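Local coordinates for protein manganese-containing pseudocatalase (Thermus thermophilus, PDB 2V8T) that probably breaks down hydrogen peroxide to water and oxygen, as a catalase whose active site holds two manganese ions, at residues R111-A114 and H115-G119; G142-I145 and L146-H150; E176-G179 and Y180-R184; S216-P219 and E220-K223. One frame throughout, in Å; residues are numbered along the deposited sequence.

Interaction 1 of 4, residues R111-A114 and H115-G119; sequences RNAA and HFIAG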
loop_
_atom_site.group_PDB
_atom_site.type_symbol
_atom_site.label_atom_id
_atom_site.label_comp_id
_atom_site.label_asym_id
_atom_site.label_seq_id
_atom_site.Cartn_x
_atom_site.Cartn_y
_atom_site.Cartn_z
ATOM N N ARG A 111 -10.394 17.983 7.085
ATOM C CA ARG A 111 -9.740 16.674 7.207
ATOM C C ARG A 111 -9.178 16.208 5.861
ATOM O O ARG A 111 -8.022 15.756 5.783
ATOM C CB ARG A 111 -10.685 15.626 7.752
ATOM C CG ARG A 111 -11.096 15.852 9.213
ATOM C CD ARG A 111 -12.004 14.741 9.719
ATOM N NE ARG A 111 -11.282 13.472 9.860
ATOM C CZ ARG A 111 -11.374 12.421 9.061
ATOM N NH1 ARG A 111 -12.346 12.286 8.182
ATOM N NH2 ARG A 111 -10.450 11.459 9.194
ATOM N N ASN A 112 -10.008 16.284 4.826
ATOM C CA ASN A 112 -9.692 15.705 3.522
ATOM C C ASN A 112 -9.417 16.821 2.516
ATOM O O ASN A 112 -10.315 17.365 1.874
ATOM C CB ASN A 112 -10.807 14.771 3.046
ATOM C CG ASN A 112 -10.463 14.068 1.768
ATOM O OD1 ASN A 112 -9.694 14.581 0.945
ATOM N ND2 ASN A 112 -11.050 12.889 1.537
ATOM N N ALA A 113 -8.148 17.204 2.416
ATOM C CA ALA A 113 -7.739 18.202 1.444
ATOM C C ALA A 113 -7.748 17.619 0.018
ATOM O O ALA A 113 -7.841 18.395 -0.943
ATOM C CB ALA A 113 -6.336 18.753 1.804
ATOM N N ALA A 114 -7.603 16.315 -0.133
ATOM C CA ALA A 114 -7.591 15.692 -1.450
ATOM C C ALA A 114 -8.869 15.987 -2.232
ATOM O O ALA A 114 -8.807 16.127 -3.452
ATOM C CB ALA A 114 -7.354 14.200 -1.348
ATOM N N HIS A 115 -10.017 16.079 -1.548
ATOM C CA HIS A 115 -11.263 16.446 -2.209
ATOM C C HIS A 115 -11.150 17.706 -3.041
ATOM O O HIS A 115 -11.899 17.876 -3.996
ATOM C CB HIS A 115 -12.364 16.668 -1.153
ATOM C CG HIS A 115 -13.030 15.440 -0.689
ATOM N ND1 HIS A 115 -13.612 15.391 0.577
ATOM C CD2 HIS A 115 -13.316 14.287 -1.355
ATOM C CE1 HIS A 115 -14.224 14.210 0.632
ATOM N NE2 HIS A 115 -14.075 13.510 -0.507
ATOM N N PHE A 116 -10.254 18.639 -2.616
ATOM C CA PHE A 116 -10.112 19.951 -3.221
ATOM C C PHE A 116 -8.855 20.095 -4.083
ATOM O O PHE A 116 -8.749 21.062 -4.819
ATOM C CB PHE A 116 -10.141 21.022 -2.127
ATOM C CG PHE A 116 -11.429 21.024 -1.388
ATOM C CD1 PHE A 116 -12.500 21.762 -1.936
ATOM C CD2 PHE A 116 -11.596 20.321 -0.232
ATOM C CE1 PHE A 116 -13.732 21.761 -1.379
ATOM C CE2 PHE A 116 -12.888 20.279 0.365
ATOM C CZ PHE A 116 -13.926 21.018 -0.256
ATOM N N ILE A 117 -7.900 19.186 -3.955
ATOM C CA ILE A 117 -6.656 19.200 -4.738
ATOM C C ILE A 117 -6.729 18.174 -5.865
ATOM O O ILE A 117 -6.684 18.520 -7.036
ATOM C CB ILE A 117 -5.420 18.979 -3.833
ATOM C CG1 ILE A 117 -5.325 20.033 -2.726
ATOM C CG2 ILE A 117 -4.161 18.928 -4.709
ATOM C CD1 ILE A 117 -4.304 19.706 -1.656
ATOM N N ALA A 118 -6.831 16.906 -5.513
ATOM C CA ALA A 118 -6.970 15.856 -6.518
ATOM C C ALA A 118 -8.349 15.892 -7.174
ATOM O O ALA A 118 -8.498 15.732 -8.377
ATOM C CB ALA A 118 -6.758 14.474 -5.896
ATOM N N GLY A 119 -9.383 15.981 -6.352
ATOM C CA GLY A 119 -10.713 16.181 -6.864
ATOM C C GLY A 119 -10.958 17.651 -7.134
ATOM O O GLY A 119 -10.334 18.528 -6.538
HETATM O O HOH W 1 -13.142 17.523 2.398
#
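The side-chain amide of Asn112 lies flat on the imidazole of His115. The two planes are only 7° apart, so the pair is stacked. Asn112 ND2 sits 3.5 Å above the ring plane of His115, over its centre. The two side chains cross at about a right angle. Asn112 CG stands anti to its own N (chi1 -175°), and this sends the amide forward to the start of the turn. There its oxygen works as a cap: His115 N donates to Asn112 OD1 at 2.9 Å. The donor comes from above the carbonyl plane of the amide, 44° out of it. A water lies in the plane of the imidazole, at its edge. It is 2.8 Å from His115 ND1 and donates to Asn112 O. The far nitrogen of the ring, NE2, bonds to Gln27 OE1, and the ring packs on Ile81 and Leu85 of helix 57-85.

Phe116 turns its ring edge to the backbone, with CD2 3.8 Å from Asn112 O. Ile117 reaches back on another side, where its CD1 lies 4.1 Å from Ala113 CB. The short helix 114-117 is loosely held. Phe116 N donates to Ala113 O at 2.9 Å, while both bonds from Ile117 N are weak. The turn closes with a straight bond from Gly119 N to Ala114 O, 3.0 Å long. Met129 of the second subunit packs on Asn112 and Ala114.

Asn112 thus serves twice, as an acceptor for a backbone N-H and as a flat cover for the ring. With water and Gln27 at its two nitrogens, the imidazole is probably fixed in its rotation.

Interaction 2 of 4, residues G142-I145 and L146-H150; sequences GNLI and LDLLH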
loop_
_atom_site.group_PDB
_atom_site.type_symbol
_atom_site.label_atom_id
_atom_site.label_comp_id
_atom_site.label_asym_id
_atom_site.label_seq_id
_atom_site.Cartn_x
_atom_site.Cartn_y
_atom_site.Cartn_z
ATOM N N GLY A 142 -14.712 -18.945 -4.418
ATOM C CA GLY A 142 -15.318 -20.006 -5.212
ATOM C C GLY A 142 -16.188 -20.979 -4.436
ATOM O O GLY A 142 -16.896 -21.754 -5.096
ATOM N N ASN A 143 -16.132 -20.979 -3.115
ATOM C CA ASN A 143 -16.947 -21.877 -2.305
ATOM C C ASN A 143 -18.219 -21.133 -1.918
ATOM O O ASN A 143 -18.163 -20.071 -1.280
ATOM C CB ASN A 143 -16.187 -22.322 -1.054
ATOM C CG ASN A 143 -16.963 -23.271 -0.169
ATOM O OD1 ASN A 143 -17.760 -22.856 0.682
ATOM N ND2 ASN A 143 -16.775 -24.568 -0.395
ATOM N N LEU A 144 -19.373 -21.643 -2.359
ATOM C CA LEU A 144 -20.617 -20.890 -2.210
ATOM C C LEU A 144 -20.948 -20.549 -0.769
ATOM O O LEU A 144 -21.293 -19.403 -0.466
ATOM C CB LEU A 144 -21.770 -21.675 -2.897
ATOM C CG LEU A 144 -23.120 -20.994 -2.786
ATOM C CD1 LEU A 144 -23.116 -19.600 -3.378
ATOM C CD2 LEU A 144 -24.173 -21.876 -3.466
ATOM N N ILE A 145 -20.914 -21.554 0.118
ATOM C CA ILE A 145 -21.319 -21.287 1.492
ATOM C C ILE A 145 -20.346 -20.294 2.175
ATOM O O ILE A 145 -20.778 -19.400 2.892
ATOM C CB ILE A 145 -21.486 -22.592 2.277
ATOM C CG1 ILE A 145 -22.748 -23.320 1.754
ATOM C CG2 ILE A 145 -21.581 -22.320 3.777
ATOM C CD1 ILE A 145 -22.832 -24.763 2.201
ATOM N N LEU A 146 -19.049 -20.486 1.955
ATOM C CA LEU A 146 -18.042 -19.571 2.543
ATOM C C LEU A 146 -18.279 -18.134 2.049
ATOM O O LEU A 146 -18.234 -17.186 2.837
ATOM C CB LEU A 146 -16.671 -20.093 2.207
ATOM C CG LEU A 146 -15.484 -19.311 2.836
ATOM C CD1 LEU A 146 -15.499 -19.326 4.336
ATOM C CD2 LEU A 146 -14.192 -19.902 2.288
ATOM N N ASP A 147 -18.517 -17.982 0.753
ATOM C CA ASP A 147 -18.787 -16.665 0.191
ATOM C C ASP A 147 -20.069 -16.051 0.787
ATOM O O ASP A 147 -20.102 -14.867 1.102
ATOM C CB ASP A 147 -18.927 -16.718 -1.322
ATOM C CG ASP A 147 -17.571 -16.847 -2.095
ATOM O OD1 ASP A 147 -16.496 -16.768 -1.506
ATOM O OD2 ASP A 147 -17.741 -16.986 -3.329
ATOM N N LEU A 148 -21.134 -16.862 0.914
ATOM C CA LEU A 148 -22.365 -16.324 1.458
ATOM C C LEU A 148 -22.246 -15.931 2.916
ATOM O O LEU A 148 -22.823 -14.947 3.359
ATOM C CB LEU A 148 -23.527 -17.339 1.292
ATOM C CG LEU A 148 -24.032 -17.499 -0.140
ATOM C CD1 LEU A 148 -24.948 -18.720 -0.208
ATOM C CD2 LEU A 148 -24.809 -16.236 -0.575
ATOM N N LEU A 149 -21.489 -16.727 3.706
ATOM C CA LEU A 149 -21.212 -16.378 5.090
ATOM C C LEU A 149 -20.474 -15.029 5.149
ATOM O O LEU A 149 -20.821 -14.138 5.918
ATOM C CB LEU A 149 -20.404 -17.513 5.742
ATOM C CG LEU A 149 -19.957 -17.235 7.160
ATOM C CD1 LEU A 149 -21.114 -17.033 8.136
ATOM C CD2 LEU A 149 -19.030 -18.389 7.637
ATOM N N HIS A 150 -19.430 -14.910 4.298
ATOM C CA HIS A 150 -18.736 -13.646 4.204
ATOM C C HIS A 150 -19.698 -12.507 3.868
ATOM O O HIS A 150 -19.597 -11.425 4.457
ATOM C CB HIS A 150 -17.677 -13.755 3.062
ATOM C CG HIS A 150 -17.081 -12.440 2.710
ATOM N ND1 HIS A 150 -17.646 -11.620 1.749
ATOM C CD2 HIS A 150 -16.057 -11.721 3.219
ATOM C CE1 HIS A 150 -16.942 -10.476 1.718
ATOM N NE2 HIS A 150 -15.963 -10.503 2.594
HETATM O O HOH W 2 -16.186 -16.625 -5.343
#
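Asn143 has CG anti to its backbone N (chi1 -179°), and the amide is turned nearly square at chi2 (-85°). Together these torsions swing OD1 forward to Leu146. Leu146 N donates to Asn143 OD1 at 3.0 Å, with an N-H...O angle of 163° and the donor in the carbonyl plane. Asn143 is the N-cap of helix 144-166. Its OD1 also touches Leu146 CB at 3.3 Å. The other end of the amide, ND2, bonds to Phe281 O and Glu284 OE1 of the fifth subunit. With an alanine here, Leu146 N would probably lose its capping acceptor, and Phe281 and Glu284 of the fifth subunit their donor.

The main chain adds a bond of 2.9 Å from Asp147 N to Asn143 O. The Asp147 carboxylate bends back over the same first turn. A water bridges it to the backbone, donating to Asp147 OD2 at 2.6 Å and accepting from Gly142 N. Ser141 OG bonds to Asp147 OD1. A carboxylate at this end of a helix is likely to be favoured by the helix dipole.

On the apolar side, Leu144 and Leu148 lie side by side and point the same way, with their CD1 atoms 3.8 Å apart. Leu148 packs on Tyr192, Leu196 and Leu199 of helix 172-200, while Asp147 touches Gln46 of helix 36-49, so this first turn lies between two other helices of the chain.

Interaction 3 of 4, residues E176-G179 and Y180-R184; sequences EMIG and YLLVR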
loop_
_atom_site.group_PDB
_atom_site.type_symbol
_atom_site.label_atom_id
_atom_site.label_comp_id
_atom_site.label_asym_id
_atom_site.label_seq_id
_atom_site.Cartn_x
_atom_site.Cartn_y
_atom_site.Cartn_z
ATOM N N GLU A 176 -30.709 11.015 4.609
ATOM C CA GLU A 176 -31.622 10.366 3.648
ATOM C C GLU A 176 -30.959 9.180 2.957
ATOM O O GLU A 176 -31.500 8.084 2.886
ATOM C CB GLU A 176 -32.226 11.296 2.593
ATOM C CG GLU A 176 -33.213 12.265 3.187
ATOM C CD GLU A 176 -34.483 11.677 3.777
ATOM O OE1 GLU A 176 -34.776 10.478 3.556
ATOM O OE2 GLU A 176 -35.156 12.452 4.500
ATOM N N MET A 177 -29.743 9.410 2.443
ATOM C CA MET A 177 -29.011 8.332 1.806
ATOM C C MET A 177 -28.809 7.183 2.779
ATOM O O MET A 177 -28.987 6.000 2.422
ATOM C CB MET A 177 -27.692 8.850 1.235
ATOM C CG MET A 177 -26.790 7.762 0.680
ATOM S SD MET A 177 -25.748 6.911 1.879
ATOM C CE MET A 177 -24.575 8.235 2.259
ATOM N N ILE A 178 -28.370 7.495 4.002
ATOM C CA ILE A 178 -28.039 6.431 4.936
ATOM C C ILE A 178 -29.300 5.702 5.359
ATOM O O ILE A 178 -29.336 4.482 5.456
ATOM C CB ILE A 178 -27.226 6.935 6.124
ATOM C CG1 ILE A 178 -25.851 7.398 5.674
ATOM C CG2 ILE A 178 -27.186 5.841 7.197
ATOM C CD1 ILE A 178 -25.074 8.189 6.709
ATOM N N GLY A 179 -30.383 6.460 5.653
ATOM C CA GLY A 179 -31.612 5.775 6.016
ATOM C C GLY A 179 -32.060 4.788 4.935
ATOM O O GLY A 179 -32.503 3.675 5.239
ATOM N N TYR A 180 -31.967 5.212 3.692
ATOM C CA TYR A 180 -32.358 4.340 2.577
ATOM C C TYR A 180 -31.455 3.105 2.517
ATOM O O TYR A 180 -31.934 1.966 2.385
ATOM C CB TYR A 180 -32.344 5.116 1.260
ATOM C CG TYR A 180 -32.836 4.290 0.108
ATOM C CD1 TYR A 180 -34.173 3.941 0.021
ATOM C CD2 TYR A 180 -32.004 3.833 -0.889
ATOM C CE1 TYR A 180 -34.686 3.175 -1.023
ATOM C CE2 TYR A 180 -32.539 3.025 -1.939
ATOM C CZ TYR A 180 -33.883 2.742 -1.981
ATOM O OH TYR A 180 -34.354 1.933 -3.032
ATOM N N LEU A 181 -30.141 3.324 2.590
ATOM C CA LEU A 181 -29.217 2.202 2.465
ATOM C C LEU A 181 -29.184 1.305 3.692
ATOM O O LEU A 181 -28.805 0.134 3.569
ATOM C CB LEU A 181 -27.849 2.685 2.037
ATOM C CG LEU A 181 -27.802 3.323 0.628
ATOM C CD1 LEU A 181 -26.362 3.615 0.221
ATOM C CD2 LEU A 181 -28.484 2.445 -0.439
ATOM N N LEU A 182 -29.606 1.799 4.853
ATOM C CA LEU A 182 -29.828 0.888 5.999
ATOM C C LEU A 182 -30.940 -0.095 5.656
ATOM O O LEU A 182 -30.873 -1.294 5.982
ATOM C CB LEU A 182 -30.202 1.673 7.245
ATOM C CG LEU A 182 -29.059 2.435 7.901
ATOM C CD1 LEU A 182 -29.613 3.364 8.967
ATOM C CD2 LEU A 182 -28.003 1.473 8.474
ATOM N N VAL A 183 -32.007 0.391 5.013
ATOM C CA VAL A 183 -33.109 -0.492 4.633
ATOM C C VAL A 183 -32.659 -1.475 3.551
ATOM O O VAL A 183 -32.916 -2.681 3.638
ATOM C CB VAL A 183 -34.339 0.342 4.242
ATOM C CG1 VAL A 183 -35.437 -0.602 3.698
ATOM C CG2 VAL A 183 -34.815 1.125 5.454
ATOM N N ARG A 184 -31.951 -0.974 2.519
ATOM C CA ARG A 184 -31.478 -1.880 1.470
ATOM C C ARG A 184 -30.496 -2.907 2.014
ATOM O O ARG A 184 -30.527 -4.082 1.631
ATOM C CB ARG A 184 -30.849 -1.100 0.321
ATOM C CG ARG A 184 -31.787 -0.083 -0.346
ATOM C CD ARG A 184 -33.146 -0.648 -0.698
ATOM N NE ARG A 184 -32.999 -1.807 -1.576
ATOM C CZ ARG A 184 -33.884 -2.786 -1.685
ATOM N NH1 ARG A 184 -35.035 -2.765 -1.027
ATOM N NH2 ARG A 184 -33.601 -3.814 -2.485
#
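Leu182 folds back over the carbonyl of Ile178, one turn earlier. Its CB lies 3.4 Å from Ile178 O. With CG anti to the carbonyl carbon (chi1 -74°), the chain runs back along the helix, and CG comes within 3.2 Å of the same oxygen. At the tip, Leu182 CD1 meets Ile178 CG2 at 3.9 Å, the two side chains crossing at a slant. Leu182 also packs on Arg159 and Leu163 of helix 144-166. Cut back to an alanine, the residue would lose CG and CD1, and a gap is likely to open between Ile178 and helix 144-166.

This is one side of helix 172-200, a long helix of the ferritin-like four-helix bundle that surrounds the two manganese ions. Leu182 N donates to Ile178 O at 2.8 Å.

One position earlier the pattern repeats on the side facing the metals. Leu181 CD1 touches Met177 SD at 3.7 Å. Leu181 also packs on His73, a manganese ligand. On a further side, Arg184 CG lies 3.6 Å above the plane of the Tyr180 ring, offset toward its rim; Tyr180 OH bonds to Gln9, and Arg184 NE forms a salt bridge with Glu69.

Interaction 4 of 4, residues S216-P219 and E220-K223; sequences SKIP and EAKK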
loop_
_atom_site.group_PDB
_atom_site.type_symbol
_atom_site.label_atom_id
_atom_site.label_comp_id
_atom_site.label_asym_id
_atom_site.label_seq_id
_atom_site.Cartn_x
_atom_site.Cartn_y
_atom_site.Cartn_z
ATOM N N SER A 216 -35.943 0.966 12.759
ATOM C CA SER A 216 -37.030 1.865 13.154
ATOM C C SER A 216 -36.578 3.010 14.063
ATOM O O SER A 216 -37.321 4.004 14.187
ATOM C CB SER A 216 -38.151 1.050 13.833
ATOM O OG SER A 216 -37.683 0.480 15.022
ATOM N N LYS A 217 -35.402 2.901 14.693
ATOM C CA LYS A 217 -34.878 3.967 15.538
ATOM C C LYS A 217 -34.177 5.064 14.748
ATOM O O LYS A 217 -33.770 6.084 15.330
ATOM C CB LYS A 217 -33.892 3.388 16.553
ATOM C CG LYS A 217 -34.515 2.375 17.464
ATOM C CD LYS A 217 -35.775 2.844 18.179
ATOM C CE LYS A 217 -36.537 1.681 18.871
ATOM N NZ LYS A 217 -37.846 2.136 19.450
ATOM N N ILE A 218 -34.045 4.883 13.438
ATOM C CA ILE A 218 -33.407 5.859 12.587
ATOM C C ILE A 218 -34.568 6.469 11.748
ATOM O O ILE A 218 -35.143 5.774 10.923
ATOM C CB ILE A 218 -32.391 5.175 11.659
ATOM C CG1 ILE A 218 -31.335 4.389 12.474
ATOM C CG2 ILE A 218 -31.777 6.229 10.726
ATOM C CD1 ILE A 218 -30.556 5.239 13.484
ATOM N N PRO A 219 -34.931 7.733 11.982
ATOM C CA PRO A 219 -36.187 8.241 11.389
ATOM C C PRO A 219 -36.293 8.082 9.864
ATOM O O PRO A 219 -37.352 7.715 9.351
ATOM C CB PRO A 219 -36.212 9.697 11.839
ATOM C CG PRO A 219 -35.404 9.763 13.028
ATOM C CD PRO A 219 -34.390 8.673 12.994
ATOM N N GLU A 220 -35.204 8.329 9.137
ATOM C CA GLU A 220 -35.288 8.213 7.688
ATOM C C GLU A 220 -35.482 6.769 7.264
ATOM O O GLU A 220 -36.218 6.469 6.301
ATOM C CB GLU A 220 -34.043 8.828 7.056
ATOM C CG GLU A 220 -33.923 10.335 7.226
ATOM C CD GLU A 220 -33.439 10.809 8.557
ATOM O OE1 GLU A 220 -32.997 9.978 9.414
ATOM O OE2 GLU A 220 -33.537 12.042 8.800
ATOM N N ALA A 221 -34.809 5.825 7.965
ATOM C CA ALA A 221 -35.007 4.431 7.664
ATOM C C ALA A 221 -36.441 3.992 7.975
ATOM O O ALA A 221 -37.037 3.241 7.214
ATOM C CB ALA A 221 -34.032 3.544 8.444
ATOM N N LYS A 222 -36.988 4.485 9.097
ATOM C CA LYS A 222 -38.359 4.162 9.458
ATOM C C LYS A 222 -39.307 4.590 8.315
ATOM O O LYS A 222 -40.236 3.866 7.965
ATOM C CB LYS A 222 -38.704 4.803 10.789
ATOM C CG LYS A 222 -39.992 4.286 11.375
ATOM C CD LYS A 222 -41.163 5.050 11.038
ATOM C CE LYS A 222 -42.389 4.584 11.918
ATOM N NZ LYS A 222 -43.430 5.530 11.482
ATOM N N LYS A 223 -39.103 5.790 7.760
ATOM C CA LYS A 223 -39.946 6.228 6.651
ATOM C C LYS A 223 -39.885 5.251 5.474
ATOM O O LYS A 223 -40.912 4.864 4.905
ATOM C CB LYS A 223 -39.546 7.614 6.206
ATOM C CG LYS A 223 -40.388 8.169 5.041
ATOM C CD LYS A 223 -39.863 9.457 4.414
ATOM C CE LYS A 223 -38.489 9.342 3.742
ATOM N NZ LYS A 223 -37.870 10.657 3.486
#
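Lys222 N donates to Ile218 O at 2.9 Å, with an N-H...O angle of 164°. Ile218 is the N-cap of helix 219-226, so this is the first turn of that helix. The next bond, from Lys223 N to Pro219 O, is 3.1 Å long. Pro219 fills the first helical position, where a residue needs no N-H to share within the helix.

The side chains sort to different sides. Ile218 CB meets Ala221 CB at 4.0 Å, a small apolar contact between two buried residues. Ile218 goes on to pack on Leu182 of helix 172-200 and on Leu163 and Tyr166 of helix 144-166. Glu220 bends at chi2 (79°), which folds its carboxylate back beside the proline. Its OE1 lies 4.0 Å from Pro219 CB and 4.2 Å from Ile218 CG2. Glu220 and Ile218 cross at about a right angle. Lys222, in the conformer described, brings its CB to 3.5 Å from Pro219 O and its CG to 3.9 Å from Ser216 O.

Pro99 of the third subunit packs on Ile218, and Ala100 of that subunit on Pro219. Ile218 and Ala221 are thus buried, while the charged ends of Glu220 and the lysines lie to other sides. The Glu220 carboxylate uses both oxygens on earlier helices: OE1 bonds to Tyr166 OH of helix 144-166, and OE2 pairs with Arg175 NE of helix 172-200 as a charged partner. One acidic group in the first turn therefore ties the short helix to two long ones, by a neutral bond and by an ionic one.

Overall arrangement
The four contacts follow one another along one ferritin-like chain without overlap. Interactions 2 and 3 lie on successive long helices, 144-166 and 172-200, with centres about 25 Å apart. Interaction 4 starts the short helix 219-226, and its centre is about 9 Å from that of interaction 3. These two touch directly: Val183 CG2 packs on Ala221 O, and in the conformers given Glu176 OE1 and Lys223 NZ form a 3.1 Å salt bridge. Interaction 1, at helix 114-117, stands apart, with its centre about 26 Å from that of interaction 3 and about 37 Å from that of interaction 2. Interaction 3 is beside the manganese site, whereas interactions 1, 2 and 4 all meet other subunits of the six-chain assembly.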